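Local coordinates for protein GCN5-related N-acetyltransferase (Kribbella flavida, PDB 4MY0) that probably transfers the acetyl group of acetyl-CoA to amino groups, perhaps those of aminoglycosides, at residues Ala83-Val88 against Ser119-Ala124; Phe71-Gly76 against Gln278-Arg283. All blocks are in the same frame, centred on the assembly; numbering follows the deposited sequence.

Interaction 1. Residues Ala83-Val88 against Ser119-Ala124. With AC8 ([(2R,3R,4R,5R)-5-(6-amino-9H-purin-9-yl)-3,4-bis(phosphonooxy)tetrahydrofuran-2-yl]methyl (3R)-3-hydroxy-2,2-dimethyl-4-oxo-4-({3-oxo-3-[(2-sulfanylethyl)amino]propyl}amino)butyl dihydrogen diphosphate), chain L; TRS (2-amino-2-hydroxymethyl-propane-1,3-diol), chain M.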
ATOM      1  N   ALA C  83     -38.016 -15.205   2.909  1.00 24.61           N
ATOM      2  CA  ALA C  83     -38.109 -13.750   2.987  1.00 22.69           C
ATOM      3  C   ALA C  83     -36.716 -13.146   3.133  1.00 21.80           C
ATOM      4  O   ALA C  83     -36.125 -13.190   4.214  1.00 22.07           O
ATOM      5  CB  ALA C  83     -38.977 -13.337   4.161  1.00 21.98           C
ATOM      6  N   GLY C  84     -36.191 -12.562   2.065  1.00 19.59           N
ATOM      7  CA  GLY C  84     -34.842 -11.998   2.134  1.00 24.24           C
ATOM      8  C   GLY C  84     -34.891 -10.538   2.557  1.00 24.21           C
ATOM      9  O   GLY C  84     -35.384  -9.696   1.810  1.00 25.78           O
ATOM     10  N   ILE C  85     -34.384 -10.235   3.749  1.00 21.10           N
ATOM     11  CA  ILE C  85     -34.523  -8.895   4.312  1.00 20.96           C
ATOM     12  C   ILE C  85     -33.394  -7.999   3.801  1.00 20.92           C
ATOM     13  O   ILE C  85     -32.218  -8.376   3.867  1.00 20.31           O
ATOM     14  CB  ILE C  85     -34.529  -8.924   5.871  1.00 20.08           C
ATOM     15  CG1 ILE C  85     -35.413 -10.067   6.391  1.00 17.38           C
ATOM     16  CG2 ILE C  85     -34.994  -7.555   6.452  1.00 17.72           C
ATOM     17  CD1 ILE C  85     -36.860 -10.131   5.784  1.00 19.49           C
ATOM     18  N   ALA C  86     -33.744  -6.823   3.268  1.00 23.27           N
ATOM     19  CA  ALA C  86     -32.748  -5.910   2.690  1.00 22.24           C
ATOM     20  C   ALA C  86     -33.009  -4.453   3.043  1.00 21.86           C
ATOM     21  O   ALA C  86     -34.133  -4.072   3.390  1.00 22.38           O
ATOM     22  CB  ALA C  86     -32.688  -6.065   1.168  1.00 21.21           C
ATOM     23  N   GLY C  87     -31.967  -3.637   2.920  1.00 19.57           N
ATOM     24  CA  GLY C  87     -32.071  -2.205   3.136  1.00 22.17           C
ATOM     25  C   GLY C  87     -32.642  -1.837   4.494  1.00 24.17           C
ATOM     26  O   GLY C  87     -33.515  -0.975   4.580  1.00 21.67           O
ATOM     27  N   VAL C  88     -32.175  -2.490   5.555  1.00 16.13           N
ATOM     28  CA  VAL C  88     -32.640  -2.132   6.893  1.00 17.17           C
ATOM     29  C   VAL C  88     -31.967  -0.835   7.342  1.00 21.76           C
ATOM     30  O   VAL C  88     -30.753  -0.815   7.542  1.00 16.00           O
ATOM     31  CB  VAL C  88     -32.356  -3.244   7.916  1.00 18.48           C
ATOM     32  CG1 VAL C  88     -33.031  -2.910   9.278  1.00 15.51           C
ATOM     33  CG2 VAL C  88     -32.885  -4.568   7.388  1.00 18.73           C
ATOM     34  N   SER C 119     -36.476 -16.971   6.657  1.00 23.35           N
ATOM     35  CA  SER C 119     -36.013 -15.640   6.295  1.00 23.24           C
ATOM     36  C   SER C 119     -34.489 -15.592   6.395  1.00 22.02           C
ATOM     37  O   SER C 119     -33.901 -16.226   7.272  1.00 21.33           O
ATOM     38  CB  SER C 119     -36.654 -14.598   7.224  1.00 20.56           C
ATOM     39  OG  SER C 119     -36.128 -13.308   6.988  1.00 23.37           O
ATOM     40  N   ALA C 120     -33.845 -14.856   5.490  1.00 21.48           N
ATOM     41  CA  ALA C 120     -32.395 -14.704   5.535  1.00 21.41           C
ATOM     42  C   ALA C 120     -31.984 -13.255   5.257  1.00 20.77           C
ATOM     43  O   ALA C 120     -32.752 -12.477   4.678  1.00 20.22           O
ATOM     44  CB  ALA C 120     -31.698 -15.679   4.549  1.00 18.39           C
ATOM     45  N   LEU C 121     -30.773 -12.904   5.684  1.00 19.27           N
ATOM     46  CA  LEU C 121     -30.205 -11.581   5.442  1.00 19.07           C
ATOM     47  C   LEU C 121     -28.705 -11.589   5.729  1.00 21.02           C
ATOM     48  O   LEU C 121     -28.205 -12.465   6.457  1.00 19.19           O
ATOM     49  CB  LEU C 121     -30.879 -10.532   6.338  1.00 17.59           C
ATOM     50  CG  LEU C 121     -30.866 -10.799   7.858  1.00 20.01           C
ATOM     51  CD1 LEU C 121     -29.623 -10.252   8.554  1.00 18.55           C
ATOM     52  CD2 LEU C 121     -32.144 -10.252   8.528  1.00 21.26           C
ATOM     53  N   TYR C 122     -28.009 -10.611   5.150  1.00 16.51           N
ATOM     54  CA  TYR C 122     -26.615 -10.311   5.440  1.00 16.84           C
ATOM     55  C   TYR C 122     -26.598  -9.153   6.430  1.00 19.58           C
ATOM     56  O   TYR C 122     -26.911  -8.016   6.061  1.00 20.73           O
ATOM     57  CB  TYR C 122     -25.900  -9.852   4.163  1.00 18.89           C
ATOM     58  CG  TYR C 122     -25.555 -10.974   3.203  1.00 20.85           C
ATOM     59  CD1 TYR C 122     -24.317 -11.610   3.267  1.00 19.58           C
ATOM     60  CD2 TYR C 122     -26.459 -11.392   2.236  1.00 24.22           C
ATOM     61  CE1 TYR C 122     -23.994 -12.648   2.380  1.00 23.86           C
ATOM     62  CE2 TYR C 122     -26.154 -12.423   1.352  1.00 24.07           C
ATOM     63  CZ  TYR C 122     -24.922 -13.044   1.431  1.00 24.69           C
ATOM     64  OH  TYR C 122     -24.630 -14.067   0.555  1.00 21.06           O
ATOM     65  N   PRO C 123     -26.229  -9.428   7.686  1.00 22.65           N
ATOM     66  CA  PRO C 123     -26.325  -8.408   8.743  1.00 20.27           C
ATOM     67  C   PRO C 123     -25.103  -7.495   8.787  1.00 22.58           C
ATOM     68  O   PRO C 123     -23.970  -7.986   8.654  1.00 24.09           O
ATOM     69  CB  PRO C 123     -26.362  -9.255  10.022  1.00 21.57           C
ATOM     70  CG  PRO C 123     -25.452 -10.453   9.682  1.00 21.66           C
ATOM     71  CD  PRO C 123     -25.745 -10.729   8.196  1.00 21.06           C
ATOM     72  N   ALA C 124     -25.310  -6.190   8.979  1.00 22.95           N
ATOM     73  CA  ALA C 124     -24.169  -5.279   9.142  1.00 26.86           C
ATOM     74  C   ALA C 124     -23.682  -5.338  10.589  1.00 25.37           C
ATOM     75  O   ALA C 124     -22.514  -5.122  10.870  1.00 23.10           O
ATOM     76  CB  ALA C 124     -24.554  -3.866   8.770  1.00 26.22           C
TER
HETATM   77  N1A AC8 L 400     -23.525  -2.007  17.470  1.00 23.19           N
HETATM   78  O1A AC8 L 400     -33.863  -1.773  18.115  1.00 21.14           O
HETATM   79  P1A AC8 L 400     -32.548  -1.086  18.448  1.00 20.76           P
HETATM   80  C1B AC8 L 400     -28.122  -3.141  19.419  1.00 23.95           C
HETATM   81  S1P AC8 L 400     -28.243  -4.783   8.285  1.00 23.81           S
HETATM   82  C2A AC8 L 400     -23.826  -2.835  18.488  1.00 22.28           C
HETATM   83  O2A AC8 L 400     -32.608   0.210  19.206  1.00 17.21           O
HETATM   84  P2A AC8 L 400     -31.705   0.314  16.076  1.00 20.04           P
HETATM   85  C2B AC8 L 400     -28.784  -2.370  20.538  1.00 24.68           C
HETATM   86  O2B AC8 L 400     -27.842  -2.126  21.591  1.00 29.90           O
HETATM   87  O2C AC8 L 400     -29.322  -0.749  23.077  1.00 70.56           O
HETATM   88  C2P AC8 L 400     -28.329  -3.215   9.218  1.00 24.40           C
HETATM   89  N3A AC8 L 400     -25.100  -3.007  18.870  1.00 21.91           N
HETATM   90  O3A AC8 L 400     -31.757  -0.956  17.063  1.00 23.57           O
HETATM   91  C3B AC8 L 400     -29.900  -3.334  20.954  1.00 23.31           C
HETATM   92  O3B AC8 L 400     -29.338  -4.374  21.762  1.00 27.38           O
HETATM   93  P3B AC8 L 400     -29.427  -4.462  23.382  1.00 70.38           P
HETATM   94  O3C AC8 L 400     -27.669   0.346  21.531  1.00 71.19           O
HETATM   95  C3P AC8 L 400     -28.153  -2.196   8.115  1.00 28.57           C
HETATM   96  C4A AC8 L 400     -26.097  -2.345  18.222  1.00 23.41           C
HETATM   97  O4A AC8 L 400     -33.063   0.982  16.051  1.00 19.20           O
HETATM   98  C4B AC8 L 400     -30.297  -4.035  19.668  1.00 25.11           C
HETATM   99  O4B AC8 L 400     -29.189  -3.855  18.779  1.00 19.76           O
HETATM  100  O4C AC8 L 400     -26.828  -0.946  23.528  1.00 70.24           O
HETATM  101  P4C AC8 L 400     -27.924  -0.776  22.502  1.00 69.25           P
HETATM  102  N4P AC8 L 400     -28.129  -0.786   8.496  1.00 25.14           N
HETATM  103  C5A AC8 L 400     -25.806  -1.495  17.166  1.00 26.90           C
HETATM  104  O5A AC8 L 400     -30.471   1.103  16.403  1.00 19.76           O
HETATM  105  C5B AC8 L 400     -31.557  -3.453  19.036  1.00 22.57           C
HETATM  106  O5B AC8 L 400     -31.554  -2.048  19.260  1.00 24.35           O
HETATM  107  C5P AC8 L 400     -27.186  -0.105   9.137  1.00 22.56           C
HETATM  108  O5P AC8 L 400     -26.185  -0.661   9.576  1.00 20.98           O
HETATM  109  C6A AC8 L 400     -24.478  -1.332  16.789  1.00 23.11           C
HETATM  110  N6A AC8 L 400     -24.142  -0.506  15.765  1.00 22.49           N
HETATM  111  O6A AC8 L 400     -31.449  -0.420  14.673  1.00 20.65           O
HETATM  112  C6P AC8 L 400     -27.426   1.382   9.268  1.00 20.66           C
HETATM  113  N7A AC8 L 400     -26.973  -0.970  16.720  1.00 27.11           N
HETATM  114  O7A AC8 L 400     -29.001  -3.122  23.934  1.00 66.54           O
HETATM  115  C7P AC8 L 400     -26.894   2.037  10.551  1.00 20.09           C
HETATM  116  C8A AC8 L 400     -27.967  -1.495  17.481  1.00 28.59           C
HETATM  117  O8A AC8 L 400     -30.875  -4.814  23.658  1.00 68.78           O
HETATM  118  N8P AC8 L 400     -27.672   1.502  11.671  1.00 18.92           N
HETATM  119  N9A AC8 L 400     -27.421  -2.319  18.400  1.00 24.30           N
HETATM  120  O9A AC8 L 400     -28.441  -5.565  23.705  1.00 72.01           O
HETATM  121  C9P AC8 L 400     -28.995   1.489  11.821  1.00 24.14           C
HETATM  122  O9P AC8 L 400     -29.721   1.980  10.972  1.00 19.56           O
HETATM  123  CAP AC8 L 400     -29.596   0.872  13.073  1.00 21.27           C
HETATM  124  OAP AC8 L 400     -28.807   1.216  14.212  1.00 24.03           O
HETATM  125  CBP AC8 L 400     -29.707  -0.658  13.029  1.00 17.42           C
HETATM  126  CCP AC8 L 400     -30.241  -1.133  14.390  1.00 20.75           C
HETATM  127  CDP AC8 L 400     -30.679  -1.088  11.935  1.00 16.46           C
HETATM  128  CEP AC8 L 400     -28.355  -1.309  12.786  1.00 14.19           C
HETATM  129  C   TRS M 401     -28.083  -4.740   4.074  1.00 26.36           C
HETATM  130  C1  TRS M 401     -28.336  -4.536   2.578  1.00 25.80           C
HETATM  131  C2  TRS M 401     -26.706  -4.319   4.591  1.00 23.86           C
HETATM  132  C3  TRS M 401     -29.094  -5.460   4.977  1.00 19.75           C
HETATM  133  N   TRS M 401     -27.541  -6.121   3.773  1.00 20.84           N
HETATM  134  O1  TRS M 401     -29.616  -5.053   2.201  1.00 25.17           O
HETATM  135  O2  TRS M 401     -26.438  -4.924   5.853  1.00 20.03           O
HETATM  136  O3  TRS M 401     -29.904  -4.463   5.627  1.00 19.01           O
HETATM  137  O   HOH W   1     -29.542  -8.661   3.628  1.00 19.30           O

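Interaction 2. Residues Phe71-Gly76 against Gln278-Arg283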
ATOM      1  N   PHE C  71     -37.945 -14.326  -2.267  1.00 28.56           N
ATOM      2  CA  PHE C  71     -37.026 -15.331  -2.805  1.00 27.27           C
ATOM      3  C   PHE C  71     -37.590 -16.724  -2.629  1.00 27.88           C
ATOM      4  O   PHE C  71     -38.603 -16.910  -1.961  1.00 28.30           O
ATOM      5  CB  PHE C  71     -35.711 -15.319  -2.033  1.00 22.38           C
ATOM      6  CG  PHE C  71     -34.821 -14.142  -2.321  1.00 23.07           C
ATOM      7  CD1 PHE C  71     -34.634 -13.684  -3.618  1.00 26.61           C
ATOM      8  CD2 PHE C  71     -34.136 -13.522  -1.281  1.00 22.11           C
ATOM      9  CE1 PHE C  71     -33.782 -12.606  -3.873  1.00 30.96           C
ATOM     10  CE2 PHE C  71     -33.282 -12.447  -1.520  1.00 27.24           C
ATOM     11  CZ  PHE C  71     -33.112 -11.983  -2.822  1.00 30.35           C
ATOM     12  N   GLN C  72     -36.909 -17.703  -3.224  1.00 29.40           N
ATOM     13  CA  GLN C  72     -36.952 -19.071  -2.728  1.00 31.67           C
ATOM     14  C   GLN C  72     -35.511 -19.394  -2.374  1.00 29.07           C
ATOM     15  O   GLN C  72     -34.587 -18.709  -2.841  1.00 27.24           O
ATOM     16  CB  GLN C  72     -37.499 -20.051  -3.775  1.00 34.16           C
ATOM     17  CG  GLN C  72     -38.855 -19.647  -4.346  1.00 41.03           C
ATOM     18  CD  GLN C  72     -39.634 -20.823  -4.882  1.00 47.84           C
ATOM     19  OE1 GLN C  72     -40.054 -21.696  -4.123  1.00 52.86           O
ATOM     20  NE2 GLN C  72     -39.843 -20.854  -6.193  1.00 51.37           N
ATOM     21  N   GLN C  73     -35.299 -20.405  -1.537  1.00 24.81           N
ATOM     22  CA  GLN C  73     -33.934 -20.778  -1.168  1.00 23.42           C
ATOM     23  C   GLN C  73     -33.802 -22.289  -1.203  1.00 28.24           C
ATOM     24  O   GLN C  73     -34.677 -23.019  -0.723  1.00 24.59           O
ATOM     25  CB  GLN C  73     -33.537 -20.221   0.202  1.00 22.34           C
ATOM     26  CG  GLN C  73     -32.023 -20.250   0.448  1.00 26.47           C
ATOM     27  CD  GLN C  73     -31.645 -19.755   1.828  1.00 28.11           C
ATOM     28  OE1 GLN C  73     -32.426 -19.865   2.770  1.00 28.65           O
ATOM     29  NE2 GLN C  73     -30.442 -19.201   1.952  1.00 24.65           N
ATOM     30  N   TRP C  74     -32.721 -22.763  -1.806  1.00 24.59           N
ATOM     31  CA  TRP C  74     -32.507 -24.200  -1.908  1.00 29.18           C
ATOM     32  C   TRP C  74     -32.132 -24.748  -0.538  1.00 29.33           C
ATOM     33  O   TRP C  74     -31.295 -24.167   0.155  1.00 26.01           O
ATOM     34  CB  TRP C  74     -31.383 -24.489  -2.901  1.00 26.13           C
ATOM     35  CG  TRP C  74     -31.789 -24.320  -4.345  1.00 27.05           C
ATOM     36  CD1 TRP C  74     -31.613 -23.213  -5.133  1.00 27.01           C
ATOM     37  CD2 TRP C  74     -32.427 -25.303  -5.170  1.00 28.34           C
ATOM     38  NE1 TRP C  74     -32.104 -23.455  -6.397  1.00 28.24           N
ATOM     39  CE2 TRP C  74     -32.608 -24.731  -6.447  1.00 29.06           C
ATOM     40  CE3 TRP C  74     -32.865 -26.613  -4.948  1.00 29.07           C
ATOM     41  CZ2 TRP C  74     -33.214 -25.422  -7.498  1.00 30.49           C
ATOM     42  CZ3 TRP C  74     -33.456 -27.305  -5.994  1.00 30.44           C
ATOM     43  CH2 TRP C  74     -33.627 -26.708  -7.255  1.00 31.14           C
ATOM     44  N   TRP C  75     -32.766 -25.849  -0.142  1.00 25.70           N
ATOM     45  CA  TRP C  75     -32.336 -26.572   1.050  1.00 27.43           C
ATOM     46  C   TRP C  75     -32.425 -28.068   0.807  1.00 28.78           C
ATOM     47  O   TRP C  75     -33.525 -28.614   0.578  1.00 27.99           O
ATOM     48  CB  TRP C  75     -33.143 -26.150   2.283  1.00 26.58           C
ATOM     49  CG  TRP C  75     -32.718 -24.797   2.802  1.00 26.72           C
ATOM     50  CD1 TRP C  75     -33.387 -23.611   2.647  1.00 23.31           C
ATOM     51  CD2 TRP C  75     -31.520 -24.491   3.529  1.00 23.72           C
ATOM     52  NE1 TRP C  75     -32.685 -22.593   3.251  1.00 23.65           N
ATOM     53  CE2 TRP C  75     -31.530 -23.104   3.794  1.00 24.31           C
ATOM     54  CE3 TRP C  75     -30.442 -25.253   3.987  1.00 23.76           C
ATOM     55  CZ2 TRP C  75     -30.503 -22.465   4.499  1.00 21.76           C
ATOM     56  CZ3 TRP C  75     -29.411 -24.612   4.681  1.00 23.17           C
ATOM     57  CH2 TRP C  75     -29.453 -23.237   4.932  1.00 25.64           C
ATOM     58  N   GLY C  76     -31.260 -28.722   0.827  1.00 27.32           N
ATOM     59  CA  GLY C  76     -31.164 -30.136   0.494  1.00 28.63           C
ATOM     60  C   GLY C  76     -31.774 -30.458  -0.852  1.00 29.47           C
ATOM     61  O   GLY C  76     -32.446 -31.478  -1.013  1.00 30.50           O
ATOM     62  N   GLN C 278     -17.879 -14.360   3.435  1.00 22.10           N
ATOM     63  CA  GLN C 278     -18.931 -13.571   4.094  1.00 24.81           C
ATOM     64  C   GLN C 278     -19.926 -14.548   4.679  1.00 23.58           C
ATOM     65  O   GLN C 278     -19.978 -15.689   4.236  1.00 23.70           O
ATOM     66  CB  GLN C 278     -19.669 -12.661   3.102  1.00 23.53           C
ATOM     67  CG  GLN C 278     -18.813 -11.550   2.511  1.00 25.76           C
ATOM     68  CD  GLN C 278     -19.501 -10.845   1.364  1.00 27.72           C
ATOM     69  OE1 GLN C 278     -19.789 -11.456   0.334  1.00 25.08           O
ATOM     70  NE2 GLN C 278     -19.778  -9.556   1.535  1.00 28.99           N
ATOM     71  N   ARG C 279     -20.693 -14.125   5.683  1.00 17.47           N
ATOM     72  CA  ARG C 279     -21.715 -15.002   6.265  1.00 22.27           C
ATOM     73  C   ARG C 279     -23.098 -14.391   6.132  1.00 21.39           C
ATOM     74  O   ARG C 279     -23.244 -13.177   6.189  1.00 22.12           O
ATOM     75  CB  ARG C 279     -21.417 -15.276   7.743  1.00 22.95           C
ATOM     76  CG  ARG C 279     -20.110 -15.995   7.951  1.00 25.99           C
ATOM     77  CD  ARG C 279     -19.575 -15.889   9.375  1.00 28.56           C
ATOM     78  NE  ARG C 279     -18.237 -16.480   9.398  1.00 29.80           N
ATOM     79  CZ  ARG C 279     -17.139 -15.855   8.980  1.00 29.59           C
ATOM     80  NH1 ARG C 279     -15.969 -16.480   9.020  1.00 31.08           N
ATOM     81  NH2 ARG C 279     -17.201 -14.600   8.531  1.00 26.16           N
ATOM     82  N   TRP C 280     -24.118 -15.230   5.963  1.00 21.30           N
ATOM     83  CA  TRP C 280     -25.481 -14.727   6.030  1.00 20.73           C
ATOM     84  C   TRP C 280     -26.259 -15.448   7.122  1.00 21.88           C
ATOM     85  O   TRP C 280     -25.913 -16.571   7.502  1.00 22.16           O
ATOM     86  CB  TRP C 280     -26.185 -14.860   4.671  1.00 20.13           C
ATOM     87  CG  TRP C 280     -25.960 -16.176   3.993  1.00 20.79           C
ATOM     88  CD1 TRP C 280     -25.008 -16.457   3.062  1.00 20.45           C
ATOM     89  CD2 TRP C 280     -26.721 -17.381   4.173  1.00 20.52           C
ATOM     90  NE1 TRP C 280     -25.124 -17.769   2.651  1.00 21.90           N
ATOM     91  CE2 TRP C 280     -26.175 -18.354   3.317  1.00 22.52           C
ATOM     92  CE3 TRP C 280     -27.830 -17.722   4.961  1.00 18.68           C
ATOM     93  CZ2 TRP C 280     -26.685 -19.669   3.240  1.00 22.01           C
ATOM     94  CZ3 TRP C 280     -28.344 -19.023   4.883  1.00 20.34           C
ATOM     95  CH2 TRP C 280     -27.769 -19.978   4.034  1.00 20.78           C
HETATM   96  N   MSE C 281     -27.304 -14.799   7.628  1.00 20.26           N
HETATM   97  CA  MSE C 281     -28.078 -15.361   8.729  1.00 19.52           C
HETATM   98  C   MSE C 281     -29.401 -15.922   8.265  1.00 22.28           C
HETATM   99  O   MSE C 281     -29.896 -15.543   7.206  1.00 19.96           O
HETATM  100  CB  MSE C 281     -28.330 -14.316   9.803  1.00 18.40           C
HETATM  101  CG  MSE C 281     -27.093 -14.008  10.621  1.00 24.00           C
HETATM  102 SE   MSE C 281     -27.534 -12.758  12.047  0.68 28.09          SE
HETATM  103  CE  MSE C 281     -25.888 -12.963  13.072  1.00 39.18           C
ATOM    104  N   LEU C 282     -29.963 -16.813   9.082  1.00 21.89           N
ATOM    105  CA  LEU C 282     -31.203 -17.513   8.775  1.00 22.26           C
ATOM    106  C   LEU C 282     -32.108 -17.476   9.996  1.00 22.20           C
ATOM    107  O   LEU C 282     -31.619 -17.509  11.131  1.00 20.01           O
ATOM    108  CB  LEU C 282     -30.889 -18.974   8.453  1.00 19.83           C
ATOM    109  CG  LEU C 282     -32.074 -19.874   8.131  1.00 24.47           C
ATOM    110  CD1 LEU C 282     -32.708 -19.406   6.828  1.00 28.45           C
ATOM    111  CD2 LEU C 282     -31.627 -21.332   8.032  1.00 22.44           C
ATOM    112  N   ARG C 283     -33.416 -17.395   9.777  1.00 19.12           N
ATOM    113  CA  ARG C 283     -34.378 -17.612  10.860  1.00 22.23           C
ATOM    114  C   ARG C 283     -35.559 -18.457  10.371  1.00 22.30           C
ATOM    115  O   ARG C 283     -36.033 -18.255   9.253  1.00 22.17           O
ATOM    116  CB  ARG C 283     -34.907 -16.280  11.399  1.00 20.48           C
ATOM    117  CG  ARG C 283     -35.666 -16.427  12.719  1.00 21.13           C
ATOM    118  CD  ARG C 283     -36.681 -15.296  12.954  1.00 22.01           C
ATOM    119  NE  ARG C 283     -36.926 -15.098  14.387  1.00 26.35           N
ATOM    120  CZ  ARG C 283     -37.660 -15.912  15.147  1.00 30.15           C
ATOM    121  NH1 ARG C 283     -38.233 -16.993  14.623  1.00 28.49           N
ATOM    122  NH2 ARG C 283     -37.818 -15.653  16.441  1.00 28.68           N
TER

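Interaction 1. Residues Ala83-Val88 against Ser119-Ala124
A83 and G84 pair in parallel with S119 and A120, the two strand axes closing to 4.7 Å at an angle of 32°. A120 N donates to A83 O at 3.1 Å, and I85 N returns a straighter bond to A120 O at 2.9 Å. Beyond I85 and L121 the backbones part. The gap takes in a water, which donates to I85 O at 2.7 Å and accepts from Y122 N. A TRS molecule, probably from the crystallisation liquor, also sits here, bonded to G87 N, V88 N and Y122 O.

S119 adds a third bond to the paired end. Its hydroxyl lies anti to the backbone N (chi1 174°), a rotation that turns OG back to A83 O, which it meets in the carbonyl plane at 2.8 Å. A83 O is thus gripped by two donors, A120 N coming from above that plane. OG also touches I85 CG1 at 3.4 Å and is hydrogen-bonded to Y134 OH. The L121 side chain starts between its backbone N and carbonyl carbon (chi1 55°), which sets CG so that CD2 can lie 3.8 Å from I85 CB, the two side chains crossing at a slant.

Parting of these strands is the GNAT signature: the splayed pair opens a cleft for the cofactor. V88 O accepts from N4P of the coenzyme A-type ligand AC8 at 2.8 Å, while the ligand's sulfur, S1P, lies beside A124 N.

The contact belongs to a beta-alpha-beta unit of strand 78-90, helix 99-113 and strand 118-121. M104 and V107 of that helix cover I85, Y129 of helix 126-131 packs on L121, and strand 61-75 pairs with 78-90, as 274-284 does with 118-121.

Interaction 2. Residues Phe71-Gly76 against Gln278-Arg283
Q73 and W75 of one strand meet W280 and L282 of another, four side chains coming together between backbones that never come near. The strand axes run almost perpendicular, at 94°, and stay 12.2 Å apart, so the side chains alone span the distance.

The tight part centres on the six-membered ring of W280. Q73 leaves the backbone with CG anti to N (chi1 -164°) and then extends, which brings NE2 over one face of that ring, 3.5 Å from W280 CH2. Amide and ring planes are 49° apart, far from a flat stack. W75 comes from the opposite direction to W280: its CZ2 meets the edge of the W280 ring, near the ring plane, 3.7 Å from W280 CH2. The same W75 CZ2 is 3.9 Å from L282 CD2.

Looser contact lies between Q73 and L282, where OE1 and CD1 are 4.1 Å apart. Toward the margins Q72, G76 and Q278 are partly exposed to solvent, and none of them touches the opposite segment. R279, which takes no part here, forms a salt bridge with E270 of the third subunit.

No hydrogen bond crosses this contact, yet its polar amide is buried and provided for. W75 NE1 donates to Q73 OE1 at 2.8 Å, from well above the carbonyl plane, and Q73 NE2 is hydrogen-bonded to G186 O. These two bonds should fix the rotation of the amide and hold the W75 ring beside it. The chemistry is that of an interior seam joining strands from the two GNAT regions of the chain: apolar contacts between W75, W280 and L282, with the Q73 amide packed against the same group and its hydrogen bonds made within 71-76 and to G186.

How the interactions relate
Both contacts are buried, but interaction 2 lies nearer the centre of the chain, and their centres are about 10 Å apart. They draw on neighbouring strands: 61-75 pairs with 78-90, and 118-121 pairs with 274-284, where S119 O and L121 O probably accept hydrogen bonds from R283 N and M281 N. Y122 also sets its ring edge-to-face with W280. Interaction 1 is largely backbone bonding, with one hydroxyl added, and ends at the cofactor cleft. Interaction 2 is made by side chains alone, with the W280 side chain about 11 Å from AC8, and links the first acetyltransferase region to the second, while interaction 1 stays within the first.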